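Local coordinates for IPT/TIG domain-containing protein (Bacteroides thetaiotaomicron, PDB 3TC9) that is of unconfirmed function but probably acts as an auxiliary nutrient-binding protein, joining an immunoglobulin-like IPT/TIG domain to a six-bladed beta-propeller, at residues L240-W245 / Q249-D254; I194-Q199 / N229-H234; I84-D87 / E91-N94. One frame throughout, in Å; residues are numbered along the deposited sequence.

Along the chain interaction 3 comes first, then interaction 2, then interaction 1. Interaction 3 closes a hairpin at the edge of the IPT/TIG domain's sheet, its centre about 72 Å from that of interaction 1 and about 66 Å from that of interaction 2, on the opposite side of the chain's centre. The other two lie in the propeller with centres about 9 Å apart. Interaction 2 brings strand 192-197 of one four-stranded sheet to strand 231-233, the first of the next; interaction 1 pairs the second and third strands of that next sheet. Interactions 1 and 2 touch directly, so one contact builds a blade and the other joins it to its neighbour.

Interaction 1 (L240-W245 / Q249-D254); sequences LYFNSW and QVFRYD
The hairpin of strands 240-244 and 249-253 forms the middle of a four-stranded antiparallel propeller blade. Leu240 and Tyr253 form a hydrogen-bonded pair, as do Phe242 and Phe251; the bond from Phe251 N to Phe242 O, 2.7 Å, is nearly straight, with an N-H...O angle of 166°. At the turn end the ladder slackens, and both bonds between Ser244 and Gln249 are weak. On the face bearing the two phenylalanines, CB of Phe251 stands over the Phe242 ring in a CH-pi contact, 3.7 Å from its centroid. The rings themselves are nearly parallel, 24° between planes, but slid apart with little overlap. Phe242 holds CG between its backbone N and carbonyl carbon (chi1 59°), which swings the ring across toward strand 249-253. Phe242 CE1, at the ring edge, meets Tyr253 CB at 3.8 Å, while Ser244 CB reaches the edge of the Phe251 ring, 3.7 Å from CE2. On the other face Tyr241 and Arg252 run side by side in the same direction, Arg252 CG 3.6 Å from Tyr241 CE1. Arg252 is extended from CG to NE, carrying NE to Tyr241 OH for a weak bond of 3.5 Å. The polar ends have further partners: Tyr241 OH bonds Glu239, and Arg252 NH2 bonds the carbonyl of Lys304. Leu222 and Thr223 of the preceding blade pack against the aromatic face. The backbone ladder thus sets the register, Phe251 CB seats on the Phe242 ring, and the aliphatic part of Arg252 packs along the Tyr241 ring while its charged end meets polar partners beyond the hairpin.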
ATOM      1  N   LEU B 240     -22.713 -19.844  -7.969  1.00 48.29           N
ATOM      2  CA  LEU B 240     -21.916 -20.033  -9.179  1.00 47.66           C
ATOM      3  C   LEU B 240     -22.572 -19.450 -10.432  1.00 52.79           C
ATOM      4  O   LEU B 240     -23.748 -19.699 -10.691  1.00 55.61           O
ATOM      5  CB  LEU B 240     -21.667 -21.528  -9.388  1.00 48.37           C
ATOM      6  CG  LEU B 240     -20.689 -21.910 -10.501  1.00 52.48           C
ATOM      7  CD1 LEU B 240     -19.276 -21.816 -10.019  1.00 51.64           C
ATOM      8  CD2 LEU B 240     -20.952 -23.302 -10.984  1.00 55.05           C
ATOM      9  N   TYR B 241     -21.786 -18.708 -11.221  1.00 46.12           N
ATOM     10  CA  TYR B 241     -22.203 -18.125 -12.492  1.00 44.95           C
ATOM     11  C   TYR B 241     -21.382 -18.773 -13.591  1.00 49.30           C
ATOM     12  O   TYR B 241     -20.171 -18.954 -13.431  1.00 46.47           O
ATOM     13  CB  TYR B 241     -22.023 -16.597 -12.487  1.00 45.37           C
ATOM     14  CG  TYR B 241     -22.951 -15.917 -11.504  1.00 48.04           C
ATOM     15  CD1 TYR B 241     -24.255 -15.580 -11.863  1.00 50.10           C
ATOM     16  CD2 TYR B 241     -22.543 -15.647 -10.199  1.00 48.00           C
ATOM     17  CE1 TYR B 241     -25.126 -14.984 -10.951  1.00 50.93           C
ATOM     18  CE2 TYR B 241     -23.406 -15.051  -9.279  1.00 49.28           C
ATOM     19  CZ  TYR B 241     -24.705 -14.742  -9.657  1.00 57.03           C
ATOM     20  OH  TYR B 241     -25.579 -14.196  -8.756  1.00 58.99           O
ATOM     21  N   PHE B 242     -22.027 -19.168 -14.679  1.00 47.45           N
ATOM     22  CA  PHE B 242     -21.308 -19.791 -15.794  1.00 47.17           C
ATOM     23  C   PHE B 242     -22.071 -19.496 -17.067  1.00 51.06           C
ATOM     24  O   PHE B 242     -23.155 -18.919 -16.999  1.00 50.14           O
ATOM     25  CB  PHE B 242     -21.098 -21.300 -15.562  1.00 49.47           C
ATOM     26  CG  PHE B 242     -22.356 -22.105 -15.371  1.00 52.68           C
ATOM     27  CD1 PHE B 242     -22.912 -22.270 -14.104  1.00 56.25           C
ATOM     28  CD2 PHE B 242     -22.957 -22.750 -16.449  1.00 55.32           C
ATOM     29  CE1 PHE B 242     -24.079 -23.028 -13.925  1.00 58.06           C
ATOM     30  CE2 PHE B 242     -24.119 -23.501 -16.271  1.00 59.33           C
ATOM     31  CZ  PHE B 242     -24.668 -23.644 -15.006  1.00 57.57           C
ATOM     32  N   ASN B 243     -21.512 -19.851 -18.224  1.00 48.51           N
ATOM     33  CA  ASN B 243     -22.183 -19.541 -19.481  1.00 48.16           C
ATOM     34  C   ASN B 243     -22.346 -20.768 -20.371  1.00 52.06           C
ATOM     35  O   ASN B 243     -22.006 -21.896 -20.003  1.00 50.54           O
ATOM     36  CB  ASN B 243     -21.387 -18.425 -20.241  1.00 44.36           C
ATOM     37  CG  ASN B 243     -20.215 -18.919 -21.085  1.00 56.91           C
ATOM     38  OD1 ASN B 243     -19.516 -19.846 -20.701  1.00 51.99           O
ATOM     39  ND2 ASN B 243     -20.036 -18.389 -22.304  1.00 42.87           N
ATOM     40  N   SER B 244     -22.867 -20.481 -21.574  1.00 49.67           N
ATOM     41  CA  SER B 244     -23.026 -21.331 -22.733  1.00 50.35           C
ATOM     42  C   SER B 244     -22.733 -20.436 -23.932  1.00 54.02           C
ATOM     43  O   SER B 244     -23.296 -19.339 -24.029  1.00 52.67           O
ATOM     44  CB  SER B 244     -24.415 -21.955 -22.780  1.00 55.62           C
ATOM     45  OG  SER B 244     -24.526 -22.777 -23.929  1.00 69.70           O
ATOM     46  N   TRP B 245     -21.766 -20.846 -24.772  1.00 50.53           N
ATOM     47  CA  TRP B 245     -21.315 -20.084 -25.943  1.00 49.50           C
ATOM     48  C   TRP B 245     -22.427 -19.921 -27.020  1.00 53.18           C
ATOM     49  O   TRP B 245     -22.518 -18.868 -27.647  1.00 52.83           O
ATOM     50  CB  TRP B 245     -20.070 -20.777 -26.515  1.00 47.83           C
ATOM     51  CG  TRP B 245     -19.669 -20.421 -27.916  1.00 49.10           C
ATOM     52  CD1 TRP B 245     -18.710 -19.526 -28.294  1.00 51.13           C
ATOM     53  CD2 TRP B 245     -20.069 -21.107 -29.111  1.00 50.25           C
ATOM     54  NE1 TRP B 245     -18.556 -19.546 -29.665  1.00 50.95           N
ATOM     55  CE2 TRP B 245     -19.371 -20.513 -30.190  1.00 53.82           C
ATOM     56  CE3 TRP B 245     -20.967 -22.161 -29.378  1.00 52.67           C
ATOM     57  CZ2 TRP B 245     -19.568 -20.912 -31.517  1.00 54.38           C
ATOM     58  CZ3 TRP B 245     -21.142 -22.573 -30.692  1.00 54.86           C
ATOM     59  CH2 TRP B 245     -20.462 -21.943 -31.745  1.00 55.27           C
ATOM     60  N   GLN B 249     -25.454 -17.232 -23.108  1.00 49.93           N
ATOM     61  CA  GLN B 249     -26.309 -17.209 -21.933  1.00 49.93           C
ATOM     62  C   GLN B 249     -25.530 -17.378 -20.626  1.00 52.99           C
ATOM     63  O   GLN B 249     -24.715 -18.291 -20.497  1.00 52.62           O
ATOM     64  CB  GLN B 249     -27.381 -18.302 -22.025  1.00 51.79           C
ATOM     65  CG  GLN B 249     -28.358 -18.300 -20.857  1.00 54.80           C
ATOM     66  CD  GLN B 249     -29.745 -17.910 -21.247  1.00 67.25           C
ATOM     67  OE1 GLN B 249     -30.349 -17.028 -20.636  1.00 63.12           O
ATOM     68  NE2 GLN B 249     -30.292 -18.588 -22.252  1.00 59.69           N
ATOM     69  N   VAL B 250     -25.872 -16.542 -19.635  1.00 47.70           N
ATOM     70  CA  VAL B 250     -25.363 -16.617 -18.274  1.00 47.24           C
ATOM     71  C   VAL B 250     -26.356 -17.468 -17.458  1.00 52.73           C
ATOM     72  O   VAL B 250     -27.576 -17.293 -17.590  1.00 53.63           O
ATOM     73  CB  VAL B 250     -25.164 -15.206 -17.670  1.00 49.79           C
ATOM     74  CG1 VAL B 250     -24.592 -15.275 -16.244  1.00 48.99           C
ATOM     75  CG2 VAL B 250     -24.286 -14.342 -18.582  1.00 48.15           C
ATOM     76  N   PHE B 251     -25.829 -18.393 -16.641  1.00 49.05           N
ATOM     77  CA  PHE B 251     -26.595 -19.261 -15.746  1.00 49.77           C
ATOM     78  C   PHE B 251     -26.163 -19.046 -14.313  1.00 55.21           C
ATOM     79  O   PHE B 251     -24.998 -18.765 -14.060  1.00 52.77           O
ATOM     80  CB  PHE B 251     -26.427 -20.736 -16.126  1.00 51.42           C
ATOM     81  CG  PHE B 251     -26.985 -21.078 -17.481  1.00 53.37           C
ATOM     82  CD1 PHE B 251     -28.342 -21.365 -17.641  1.00 57.32           C
ATOM     83  CD2 PHE B 251     -26.155 -21.133 -18.600  1.00 55.22           C
ATOM     84  CE1 PHE B 251     -28.864 -21.671 -18.893  1.00 58.72           C
ATOM     85  CE2 PHE B 251     -26.675 -21.447 -19.859  1.00 58.63           C
ATOM     86  CZ  PHE B 251     -28.026 -21.733 -19.990  1.00 58.27           C
ATOM     87  N   ARG B 252     -27.102 -19.182 -13.378  1.00 54.75           N
ATOM     88  CA  ARG B 252     -26.830 -19.043 -11.951  1.00 54.88           C
ATOM     89  C   ARG B 252     -27.103 -20.372 -11.264  1.00 61.35           C
ATOM     90  O   ARG B 252     -28.186 -20.915 -11.417  1.00 63.49           O
ATOM     91  CB  ARG B 252     -27.694 -17.929 -11.366  1.00 52.38           C
ATOM     92  CG  ARG B 252     -27.403 -17.614  -9.929  1.00 56.66           C
ATOM     93  CD  ARG B 252     -28.566 -16.810  -9.391  1.00 60.55           C
ATOM     94  NE  ARG B 252     -28.274 -16.261  -8.067  1.00 62.98           N
ATOM     95  CZ  ARG B 252     -28.501 -16.914  -6.938  1.00 75.83           C
ATOM     96  NH1 ARG B 252     -29.023 -18.130  -6.962  1.00 62.06           N
ATOM     97  NH2 ARG B 252     -28.211 -16.349  -5.770  1.00 63.34           N
ATOM     98  N   TYR B 253     -26.140 -20.894 -10.515  1.00 57.66           N
ATOM     99  CA  TYR B 253     -26.329 -22.157  -9.822  1.00 58.94           C
ATOM    100  C   TYR B 253     -26.246 -21.951  -8.312  1.00 63.18           C
ATOM    101  O   TYR B 253     -25.272 -21.402  -7.812  1.00 61.85           O
ATOM    102  CB  TYR B 253     -25.307 -23.198 -10.306  1.00 60.52           C
ATOM    103  CG  TYR B 253     -25.319 -24.492  -9.520  1.00 64.21           C
ATOM    104  CD1 TYR B 253     -26.233 -25.498  -9.811  1.00 67.88           C
ATOM    105  CD2 TYR B 253     -24.403 -24.717  -8.496  1.00 64.94           C
ATOM    106  CE1 TYR B 253     -26.231 -26.703  -9.108  1.00 70.34           C
ATOM    107  CE2 TYR B 253     -24.411 -25.905  -7.766  1.00 67.12           C
ATOM    108  CZ  TYR B 253     -25.323 -26.899  -8.078  1.00 75.56           C
ATOM    109  OH  TYR B 253     -25.325 -28.081  -7.372  1.00 74.24           O
ATOM    110  N   ASP B 254     -27.272 -22.401  -7.595  1.00 62.90           N
ATOM    111  CA  ASP B 254     -27.314 -22.310  -6.136  1.00 64.04           C
ATOM    112  C   ASP B 254     -26.882 -23.651  -5.557  1.00 67.83           C
ATOM    113  O   ASP B 254     -27.510 -24.668  -5.836  1.00 67.65           O
ATOM    114  CB  ASP B 254     -28.711 -21.903  -5.647  1.00 67.42           C
ATOM    115  CG  ASP B 254     -28.783 -21.582  -4.165  1.00 83.90           C
ATOM    116  OD1 ASP B 254     -28.529 -22.489  -3.347  1.00 86.18           O
ATOM    117  OD2 ASP B 254     -29.110 -20.428  -3.824  1.00 92.00           O
TER

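Interaction 2 (I194-Q199 / N229-H234); sequences IITNDQ and NGAETH
Asp198 OD2 is held by two groups: the amide of Asn229 across the contact and the guanidinium of Arg182, which makes a salt bridge with it. Asn229 ND2 donates to Asp198 OD2 at 2.9 Å. The acceptor lies almost in the plane of the amide, whereas the nitrogen meets the carboxylate from well above its plane, 50° out of it; the two flat groups are turned 66° against each other. A water ties the same pair a second time, donating to Asp198 OD1 at 3.0 Å and accepting from Asn229 ND2 at 3.1 Å. CG of Asp198 stands anti to its own nitrogen (chi1 -167°), directing the carboxylate across to Asn229. The other end of that amide is fixed too, since Asn229 OD1 accepts from Asn243 ND2 in the neighbouring strand, an arrangement that sets which way round the amide sits. Nearby the contact turns to close packing: Thr196 CG2 rests 3.6 Å from Gly230 CA, and Thr196 OG1 lies 3.2 Å from Ala231 CB. That hydroxyl is hydrogen-bonded to Asn207 OD1, on strand 205-211, and Thr183 OG1 accepts the backbone N-H of Ala231. No backbone hydrogen bond joins the two segments, and strands 192-197 and 231-233 belong to separate sheets. Two adjacent sheets that pack without a shared ladder are what consecutive blades of a beta-propeller present; here the link is one amide-carboxylate bond, a water and small-residue packing.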
ATOM      1  N   ILE B 194     -13.830 -25.762  -8.085  1.00 55.59           N
ATOM      2  CA  ILE B 194     -14.687 -25.936  -9.253  1.00 55.75           C
ATOM      3  C   ILE B 194     -13.838 -25.826 -10.516  1.00 59.98           C
ATOM      4  O   ILE B 194     -13.220 -24.785 -10.748  1.00 58.84           O
ATOM      5  CB  ILE B 194     -15.876 -24.941  -9.305  1.00 58.14           C
ATOM      6  CG1 ILE B 194     -16.495 -24.564  -7.911  1.00 58.39           C
ATOM      7  CG2 ILE B 194     -16.881 -25.308 -10.411  1.00 59.37           C
ATOM      8  CD1 ILE B 194     -17.346 -25.527  -7.261  1.00 60.59           C
ATOM      9  N   ILE B 195     -13.841 -26.887 -11.333  1.00 56.38           N
ATOM     10  CA  ILE B 195     -13.100 -26.986 -12.594  1.00 55.12           C
ATOM     11  C   ILE B 195     -14.131 -27.004 -13.728  1.00 54.21           C
ATOM     12  O   ILE B 195     -15.046 -27.829 -13.716  1.00 53.46           O
ATOM     13  CB  ILE B 195     -12.193 -28.260 -12.538  1.00 59.95           C
ATOM     14  CG1 ILE B 195     -11.048 -28.112 -11.504  1.00 60.96           C
ATOM     15  CG2 ILE B 195     -11.672 -28.713 -13.891  1.00 61.60           C
ATOM     16  CD1 ILE B 195     -10.150 -26.878 -11.622  1.00 70.39           C
ATOM     17  N   THR B 196     -14.001 -26.071 -14.676  1.00 46.55           N
ATOM     18  CA  THR B 196     -14.927 -25.904 -15.800  1.00 45.94           C
ATOM     19  C   THR B 196     -14.340 -26.464 -17.106  1.00 49.76           C
ATOM     20  O   THR B 196     -13.230 -26.077 -17.499  1.00 48.63           O
ATOM     21  CB  THR B 196     -15.298 -24.432 -15.941  1.00 50.67           C
ATOM     22  OG1 THR B 196     -15.891 -24.012 -14.714  1.00 50.36           O
ATOM     23  CG2 THR B 196     -16.267 -24.186 -17.067  1.00 51.39           C
ATOM     24  N   ASN B 197     -15.109 -27.352 -17.781  1.00 46.39           N
ATOM     25  CA  ASN B 197     -14.726 -28.010 -19.027  1.00 47.32           C
ATOM     26  C   ASN B 197     -15.555 -27.501 -20.220  1.00 54.00           C
ATOM     27  O   ASN B 197     -16.787 -27.465 -20.169  1.00 53.97           O
ATOM     28  CB  ASN B 197     -14.855 -29.536 -18.898  1.00 46.00           C
ATOM     29  CG  ASN B 197     -13.991 -30.301 -19.858  1.00 59.99           C
ATOM     30  OD1 ASN B 197     -12.796 -30.021 -20.045  1.00 55.45           O
ATOM     31  ND2 ASN B 197     -14.568 -31.303 -20.476  1.00 54.09           N
ATOM     32  N   ASP B 198     -14.860 -27.088 -21.288  1.00 52.26           N
ATOM     33  CA  ASP B 198     -15.490 -26.574 -22.513  1.00 53.06           C
ATOM     34  C   ASP B 198     -15.637 -27.715 -23.524  1.00 55.95           C
ATOM     35  O   ASP B 198     -14.659 -28.084 -24.181  1.00 55.44           O
ATOM     36  CB  ASP B 198     -14.652 -25.401 -23.097  1.00 54.17           C
ATOM     37  CG  ASP B 198     -15.306 -24.547 -24.176  1.00 60.99           C
ATOM     38  OD1 ASP B 198     -16.343 -24.994 -24.757  1.00 61.72           O
ATOM     39  OD2 ASP B 198     -14.762 -23.453 -24.479  1.00 62.53           O
ATOM     40  N   GLN B 199     -16.848 -28.288 -23.626  1.00 52.39           N
ATOM     41  CA  GLN B 199     -17.107 -29.407 -24.542  1.00 52.99           C
ATOM     42  C   GLN B 199     -18.507 -29.276 -25.174  1.00 58.81           C
ATOM     43  O   GLN B 199     -19.397 -28.705 -24.549  1.00 58.06           O
ATOM     44  CB  GLN B 199     -16.881 -30.761 -23.835  1.00 54.61           C
ATOM     45  CG  GLN B 199     -17.670 -30.979 -22.545  1.00 45.28           C
ATOM     46  CD  GLN B 199     -19.073 -31.416 -22.843  1.00 64.17           C
ATOM     47  OE1 GLN B 199     -19.324 -32.141 -23.807  1.00 64.60           O
ATOM     48  NE2 GLN B 199     -20.026 -30.959 -22.048  1.00 54.01           N
ATOM     49  N   ASN B 229     -17.456 -21.694 -21.242  1.00 43.59           N
ATOM     50  CA  ASN B 229     -16.117 -21.094 -21.337  1.00 42.46           C
ATOM     51  C   ASN B 229     -15.579 -20.622 -19.987  1.00 47.75           C
ATOM     52  O   ASN B 229     -14.543 -19.967 -19.930  1.00 47.43           O
ATOM     53  CB  ASN B 229     -16.127 -19.924 -22.333  1.00 41.20           C
ATOM     54  CG  ASN B 229     -16.950 -20.193 -23.568  1.00 48.72           C
ATOM     55  OD1 ASN B 229     -17.949 -19.539 -23.797  1.00 45.66           O
ATOM     56  ND2 ASN B 229     -16.610 -21.224 -24.325  1.00 42.12           N
ATOM     57  N   GLY B 230     -16.251 -20.983 -18.910  1.00 45.25           N
ATOM     58  CA  GLY B 230     -15.800 -20.616 -17.582  1.00 44.30           C
ATOM     59  C   GLY B 230     -16.914 -20.456 -16.587  1.00 49.04           C
ATOM     60  O   GLY B 230     -18.059 -20.182 -16.956  1.00 48.36           O
ATOM     61  N   ALA B 231     -16.568 -20.625 -15.307  1.00 44.94           N
ATOM     62  CA  ALA B 231     -17.482 -20.466 -14.189  1.00 44.44           C
ATOM     63  C   ALA B 231     -16.790 -19.646 -13.100  1.00 48.94           C
ATOM     64  O   ALA B 231     -15.553 -19.550 -13.084  1.00 48.21           O
ATOM     65  CB  ALA B 231     -17.935 -21.818 -13.657  1.00 46.03           C
ATOM     66  N   GLU B 232     -17.576 -19.010 -12.222  1.00 44.70           N
ATOM     67  CA  GLU B 232     -17.058 -18.143 -11.169  1.00 43.45           C
ATOM     68  C   GLU B 232     -18.075 -18.049 -10.036  1.00 47.83           C
ATOM     69  O   GLU B 232     -19.263 -17.903 -10.301  1.00 48.18           O
ATOM     70  CB  GLU B 232     -16.752 -16.750 -11.765  1.00 43.66           C
ATOM     71  CG  GLU B 232     -16.512 -15.605 -10.794  1.00 55.80           C
ATOM     72  CD  GLU B 232     -15.168 -15.502 -10.098  1.00 79.00           C
ATOM     73  OE1 GLU B 232     -14.696 -16.525  -9.544  1.00 75.01           O
ATOM     74  OE2 GLU B 232     -14.648 -14.363 -10.010  1.00 60.75           O
ATOM     75  N   THR B 233     -17.606 -18.137  -8.783  1.00 42.87           N
ATOM     76  CA  THR B 233     -18.465 -18.008  -7.613  1.00 42.76           C
ATOM     77  C   THR B 233     -18.503 -16.560  -7.138  1.00 45.37           C
ATOM     78  O   THR B 233     -17.528 -15.836  -7.341  1.00 43.96           O
ATOM     79  CB  THR B 233     -17.984 -18.928  -6.479  1.00 48.43           C
ATOM     80  OG1 THR B 233     -16.582 -18.741  -6.293  1.00 51.03           O
ATOM     81  CG2 THR B 233     -18.300 -20.386  -6.727  1.00 44.23           C
ATOM     82  N   HIS B 234     -19.612 -16.137  -6.490  1.00 43.66           N
ATOM     83  CA  HIS B 234     -19.720 -14.800  -5.890  1.00 42.98           C
ATOM     84  C   HIS B 234     -18.835 -14.790  -4.626  1.00 48.75           C
ATOM     85  O   HIS B 234     -18.937 -15.724  -3.820  1.00 49.34           O
ATOM     86  CB  HIS B 234     -21.172 -14.401  -5.592  1.00 43.54           C
ATOM     87  CG  HIS B 234     -21.292 -12.978  -5.144  1.00 46.30           C
ATOM     88  ND1 HIS B 234     -21.235 -12.637  -3.810  1.00 48.17           N
ATOM     89  CD2 HIS B 234     -21.379 -11.847  -5.876  1.00 47.64           C
ATOM     90  CE1 HIS B 234     -21.326 -11.320  -3.767  1.00 47.60           C
ATOM     91  NE2 HIS B 234     -21.422 -10.800  -4.984  1.00 47.64           N
TER
HETATM   92  O   HOH W   1     -17.143 -22.973 -26.781  1.00 50.12           O

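Interaction 3 (I84-D87 / E91-N94); sequences ILND and EIAN
Ile92 lays its side chain across the backbone of strand 80-85, with CG1 3.3 Å from Ile84 O and CD1 3.8 Å from Leu85 O. Its CG1 sits between the backbone N and the carbonyl carbon (chi1 52°), which carries that branch over the peptide. The other branch, CG2, meets Asn86 CB at 4.0 Å, the two side chains crossing at a slant. The side chains of the pair Leu85 and Glu91 diverge from each other, yet the end of Leu85 comes back until its CD2 meets Glu91 CG at 3.9 Å. The carboxylate of Glu91, through OE2, forms a salt bridge with Lys49 NZ on the next strand, and Asn86 OD1 accepts the backbone N-H of Glu90 within the turn. Ile84 and Ala93 point to one face, their CB atoms 4.3 Å apart; Phe12 and Val18 pack against Ile84 there. Between these pairs the register slips by one residue, a classic beta bulge in which Ile92 and Ala93 both face Ile84. Ile92 N donates to Ile84 O at 2.8 Å in an almost linear bond (178°). Ala93 N reaches the same Ile84 O only weakly, at 3.5 Å, while Ile84 N donates to Ala93 O at 2.9 Å. The bulge thus rests on two sound backbone bonds and a weak one at Ile84, with the Ile92 side chain packed over neighbouring peptides at an exposed sheet edge.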
ATOM      1  N   ILE B  84      42.374   1.571 -12.473  1.00 29.35           N
ATOM      2  CA  ILE B  84      43.112   1.556 -13.736  1.00 29.37           C
ATOM      3  C   ILE B  84      43.883   0.218 -13.709  1.00 31.88           C
ATOM      4  O   ILE B  84      44.436  -0.187 -12.669  1.00 31.81           O
ATOM      5  CB  ILE B  84      44.016   2.813 -13.989  1.00 33.54           C
ATOM      6  CG1 ILE B  84      43.212   4.133 -13.938  1.00 33.58           C
ATOM      7  CG2 ILE B  84      44.815   2.698 -15.302  1.00 34.03           C
ATOM      8  CD1 ILE B  84      41.997   4.321 -14.880  1.00 33.22           C
ATOM      9  N   LEU B  85      43.828  -0.498 -14.809  1.00 29.32           N
ATOM     10  CA  LEU B  85      44.458  -1.821 -14.925  1.00 29.71           C
ATOM     11  C   LEU B  85      45.650  -1.808 -15.847  1.00 35.02           C
ATOM     12  O   LEU B  85      45.823  -0.883 -16.634  1.00 35.95           O
ATOM     13  CB  LEU B  85      43.427  -2.845 -15.471  1.00 28.22           C
ATOM     14  CG  LEU B  85      42.017  -2.798 -14.887  1.00 31.13           C
ATOM     15  CD1 LEU B  85      41.089  -3.616 -15.725  1.00 31.05           C
ATOM     16  CD2 LEU B  85      41.992  -3.318 -13.450  1.00 32.59           C
ATOM     17  N   ASN B  86      46.463  -2.859 -15.757  1.00 32.22           N
ATOM     18  CA  ASN B  86      47.573  -3.105 -16.655  1.00 33.38           C
ATOM     19  C   ASN B  86      47.046  -4.041 -17.775  1.00 38.07           C
ATOM     20  O   ASN B  86      45.849  -4.348 -17.791  1.00 36.74           O
ATOM     21  CB  ASN B  86      48.807  -3.679 -15.889  1.00 31.00           C
ATOM     22  CG  ASN B  86      48.650  -5.034 -15.226  1.00 44.94           C
ATOM     23  OD1 ASN B  86      47.736  -5.823 -15.503  1.00 38.09           O
ATOM     24  ND2 ASN B  86      49.617  -5.381 -14.399  1.00 40.67           N
ATOM     25  N   ASP B  87      47.913  -4.469 -18.704  1.00 39.46           N
ATOM     26  CA  ASP B  87      47.535  -5.327 -19.846  1.00 40.62           C
ATOM     27  C   ASP B  87      46.948  -6.673 -19.409  1.00 44.75           C
ATOM     28  O   ASP B  87      46.074  -7.216 -20.090  1.00 46.01           O
ATOM     29  CB  ASP B  87      48.745  -5.594 -20.753  1.00 44.37           C
ATOM     30  CG  ASP B  87      49.375  -4.382 -21.429  1.00 62.90           C
ATOM     31  OD1 ASP B  87      48.716  -3.323 -21.495  1.00 61.09           O
ATOM     32  OD2 ASP B  87      50.534  -4.497 -21.894  1.00 76.22           O
ATOM     33  N   GLU B  91      44.906  -4.477 -11.123  1.00 37.91           N
ATOM     34  CA  GLU B  91      44.737  -3.101 -10.648  1.00 37.74           C
ATOM     35  C   GLU B  91      46.096  -2.452 -10.375  1.00 41.09           C
ATOM     36  O   GLU B  91      46.910  -3.019  -9.652  1.00 40.61           O
ATOM     37  CB  GLU B  91      43.874  -3.091  -9.370  1.00 38.88           C
ATOM     38  CG  GLU B  91      42.436  -3.553  -9.609  1.00 48.71           C
ATOM     39  CD  GLU B  91      41.584  -3.824  -8.374  1.00 62.83           C
ATOM     40  OE1 GLU B  91      42.050  -3.572  -7.241  1.00 56.09           O
ATOM     41  OE2 GLU B  91      40.468  -4.362  -8.536  1.00 50.69           O
ATOM     42  N   ILE B  92      46.359  -1.282 -10.988  1.00 38.06           N
ATOM     43  CA  ILE B  92      47.611  -0.563 -10.768  1.00 38.57           C
ATOM     44  C   ILE B  92      47.362   0.783 -10.055  1.00 42.39           C
ATOM     45  O   ILE B  92      48.302   1.382  -9.553  1.00 44.61           O
ATOM     46  CB  ILE B  92      48.474  -0.401 -12.056  1.00 41.44           C
ATOM     47  CG1 ILE B  92      47.677   0.195 -13.250  1.00 38.36           C
ATOM     48  CG2 ILE B  92      49.160  -1.742 -12.371  1.00 41.58           C
ATOM     49  CD1 ILE B  92      48.507   0.587 -14.431  1.00 46.58           C
ATOM     50  N   ALA B  93      46.124   1.248 -10.013  1.00 38.32           N
ATOM     51  CA  ALA B  93      45.727   2.501  -9.365  1.00 37.83           C
ATOM     52  C   ALA B  93      44.274   2.394  -9.003  1.00 38.94           C
ATOM     53  O   ALA B  93      43.505   1.864  -9.777  1.00 38.12           O
ATOM     54  CB  ALA B  93      45.982   3.692 -10.285  1.00 39.05           C
ATOM     55  N   ASN B  94      43.931   2.797  -7.782  1.00 36.18           N
ATOM     56  CA  ASN B  94      42.595   2.727  -7.224  1.00 35.29           C
ATOM     57  C   ASN B  94      42.093   4.071  -6.656  1.00 39.84           C
ATOM     58  O   ASN B  94      42.836   4.787  -5.967  1.00 38.48           O
ATOM     59  CB  ASN B  94      42.589   1.693  -6.099  1.00 36.03           C
ATOM     60  CG  ASN B  94      42.602   0.268  -6.570  1.00 59.86           C
ATOM     61  OD1 ASN B  94      41.562  -0.369  -6.697  1.00 55.21           O
ATOM     62  ND2 ASN B  94      43.782  -0.288  -6.768  1.00 55.30           N
TER